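Local structure of NRPS (Penicillium fellutanum, 6NKI) at residues D149-L154 with G215-R220. The protein is a Male sterility family protein with an NADP-binding Rossmann fold that binds nadph dihydro-nicotinamide-adenine-dinucleotide phosphate. Numbering follows the deposited sequence.
Sequences DILQCL and GAFSAR
L151 and L154 of helix 136-156 meet F217 of helix 202-220 where two neighbouring helices of the NADP-binding Rossmann fold pack together beside its parallel sheet. Helix 136-156 precedes strand 162-166 and helix 202-220 precedes strand 226-230, two strands that are adjacent in the sheet. L151 and F217 face each other, their CA atoms 7.6 Å apart, and their side chains run alongside each other antiparallel, the end of the leucine against the base of the phenylalanine. The two methyls of L151 divide the work. CD1 lies against the root of the phenylalanine, near F217 CB and CG, whereas CD2 sits over one face of the ring in a CH-pi contact, 4.1 Å from the centroid of the F217 ring and 20° off its normal, displaced toward the rim. With CG anti to the backbone N (chi1 -178°), F217 reaches toward helix 136-156 and brings one face of its ring under CD2 of L151. L154 adds a looser, oblique touch, L154 CD2 lying 4.2 Å from F217 CE2. Both leucines also rest on L163 of strand 162-166, and L154 on I123 of strand 122-125, while F217 stacks with H221. No hydrogen bond crosses between the two segments; the three touching residues are buried, so the helices are joined here by dispersion and the exclusion of water, and the CH-pi contact probably favours this ring orientation.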
loop_
_atom_site.group_PDB
_atom_site.type_symbol
_atom_site.label_atom_id
_atom_site.label_comp_id
_atom_site.label_asym_id
_atom_site.label_seq_id
_atom_site.Cartn_x
_atom_site.Cartn_y
_atom_site.Cartn_z
ATOM N N ASP A 149 -30.535 -9.229 13.383
ATOM C CA ASP A 149 -30.196 -10.003 14.572
ATOM C C ASP A 149 -29.023 -9.372 15.320
ATOM O O ASP A 149 -29.002 -9.365 16.557
ATOM C CB ASP A 149 -29.873 -11.448 14.171
ATOM C CG ASP A 149 -31.089 -12.208 13.642
ATOM O OD1 ASP A 149 -32.218 -11.939 14.111
ATOM O OD2 ASP A 149 -30.907 -13.066 12.745
ATOM N N ILE A 150 -28.056 -8.803 14.569
ATOM C CA ILE A 150 -26.796 -8.297 15.127
ATOM C C ILE A 150 -27.009 -7.030 15.960
ATOM O O ILE A 150 -26.404 -6.877 17.030
ATOM C CB ILE A 150 -25.749 -8.088 13.999
ATOM C CG1 ILE A 150 -24.973 -9.370 13.701
ATOM C CG2 ILE A 150 -24.764 -6.959 14.291
ATOM C CD1 ILE A 150 -24.226 -9.288 12.451
ATOM N N LEU A 151 -27.836 -6.094 15.486
ATOM C CA LEU A 151 -28.126 -4.927 16.319
ATOM C C LEU A 151 -28.900 -5.315 17.576
ATOM O O LEU A 151 -28.687 -4.730 18.645
ATOM C CB LEU A 151 -28.900 -3.870 15.538
ATOM C CG LEU A 151 -28.179 -3.255 14.349
ATOM C CD1 LEU A 151 -29.069 -2.134 13.849
ATOM C CD2 LEU A 151 -26.768 -2.776 14.732
ATOM N N GLN A 152 -29.815 -6.281 17.468
ATOM C CA GLN A 152 -30.406 -6.856 18.669
ATOM C C GLN A 152 -29.329 -7.275 19.647
ATOM O O GLN A 152 -29.466 -7.095 20.861
ATOM C CB GLN A 152 -31.259 -8.076 18.331
ATOM C CG GLN A 152 -32.595 -7.820 17.667
ATOM C CD GLN A 152 -33.289 -9.119 17.327
ATOM O OE1 GLN A 152 -32.707 -10.201 17.449
ATOM N NE2 GLN A 152 -34.546 -9.025 16.922
ATOM N N CYS A 153 -28.242 -7.819 19.126
ATOM C CA CYS A 153 -27.249 -8.442 19.982
ATOM C C CYS A 153 -26.425 -7.386 20.718
ATOM O O CYS A 153 -26.169 -7.517 21.923
ATOM C CB CYS A 153 -26.373 -9.357 19.125
ATOM S SG CYS A 153 -25.468 -10.647 19.994
ATOM N N LEU A 154 -26.006 -6.325 20.013
ATOM C CA LEU A 154 -25.358 -5.196 20.682
ATOM C C LEU A 154 -26.246 -4.628 21.787
ATOM O O LEU A 154 -25.788 -4.395 22.912
ATOM C CB LEU A 154 -24.994 -4.099 19.664
ATOM C CG LEU A 154 -23.647 -4.040 18.916
ATOM C CD1 LEU A 154 -23.442 -5.203 17.950
ATOM C CD2 LEU A 154 -23.498 -2.712 18.154
ATOM N N GLY A 215 -28.101 2.987 9.966
ATOM C CA GLY A 215 -28.218 4.397 10.312
ATOM C C GLY A 215 -29.262 4.674 11.378
ATOM O O GLY A 215 -29.017 5.445 12.311
ATOM N N ALA A 216 -30.441 4.065 11.247
ATOM C CA ALA A 216 -31.480 4.267 12.251
ATOM C C ALA A 216 -30.984 3.875 13.633
ATOM O O ALA A 216 -31.305 4.538 14.626
ATOM C CB ALA A 216 -32.737 3.479 11.883
ATOM N N PHE A 217 -30.171 2.822 13.714
ATOM C CA PHE A 217 -29.627 2.438 15.007
ATOM C C PHE A 217 -28.658 3.494 15.524
ATOM O O PHE A 217 -28.694 3.840 16.713
ATOM C CB PHE A 217 -28.952 1.072 14.903
ATOM C CG PHE A 217 -28.391 0.560 16.207
ATOM C CD1 PHE A 217 -29.215 0.007 17.175
ATOM C CD2 PHE A 217 -27.035 0.638 16.463
ATOM C CE1 PHE A 217 -28.688 -0.460 18.376
ATOM C CE2 PHE A 217 -26.504 0.178 17.661
ATOM C CZ PHE A 217 -27.329 -0.373 18.613
ATOM N N SER A 218 -27.797 4.034 14.645
ATOM C CA SER A 218 -26.793 5.001 15.092
ATOM C C SER A 218 -27.440 6.281 15.614
ATOM O O SER A 218 -27.185 6.694 16.753
ATOM C CB SER A 218 -25.812 5.332 13.972
ATOM O OG SER A 218 -24.897 6.327 14.408
ATOM N N ALA A 219 -28.284 6.923 14.802
ATOM C CA ALA A 219 -28.919 8.163 15.227
ATOM C C ALA A 219 -29.628 8.029 16.568
ATOM O O ALA A 219 -29.955 9.053 17.176
ATOM C CB ALA A 219 -29.901 8.645 14.156
ATOM N N ARG A 220 -29.841 6.799 17.047
ATOM C CA ARG A 220 -30.524 6.536 18.303
ATOM C C ARG A 220 -29.676 5.818 19.347
ATOM O O ARG A 220 -30.044 5.845 20.526
ATOM C CB ARG A 220 -31.797 5.711 18.048
ATOM C CG ARG A 220 -32.986 6.532 17.560
ATOM C CD ARG A 220 -32.913 6.813 16.065
ATOM N NE ARG A 220 -34.155 7.373 15.534
ATOM C CZ ARG A 220 -34.421 8.674 15.459
ATOM N NH1 ARG A 220 -35.576 9.088 14.956
ATOM N NH2 ARG A 220 -33.539 9.563 15.894
#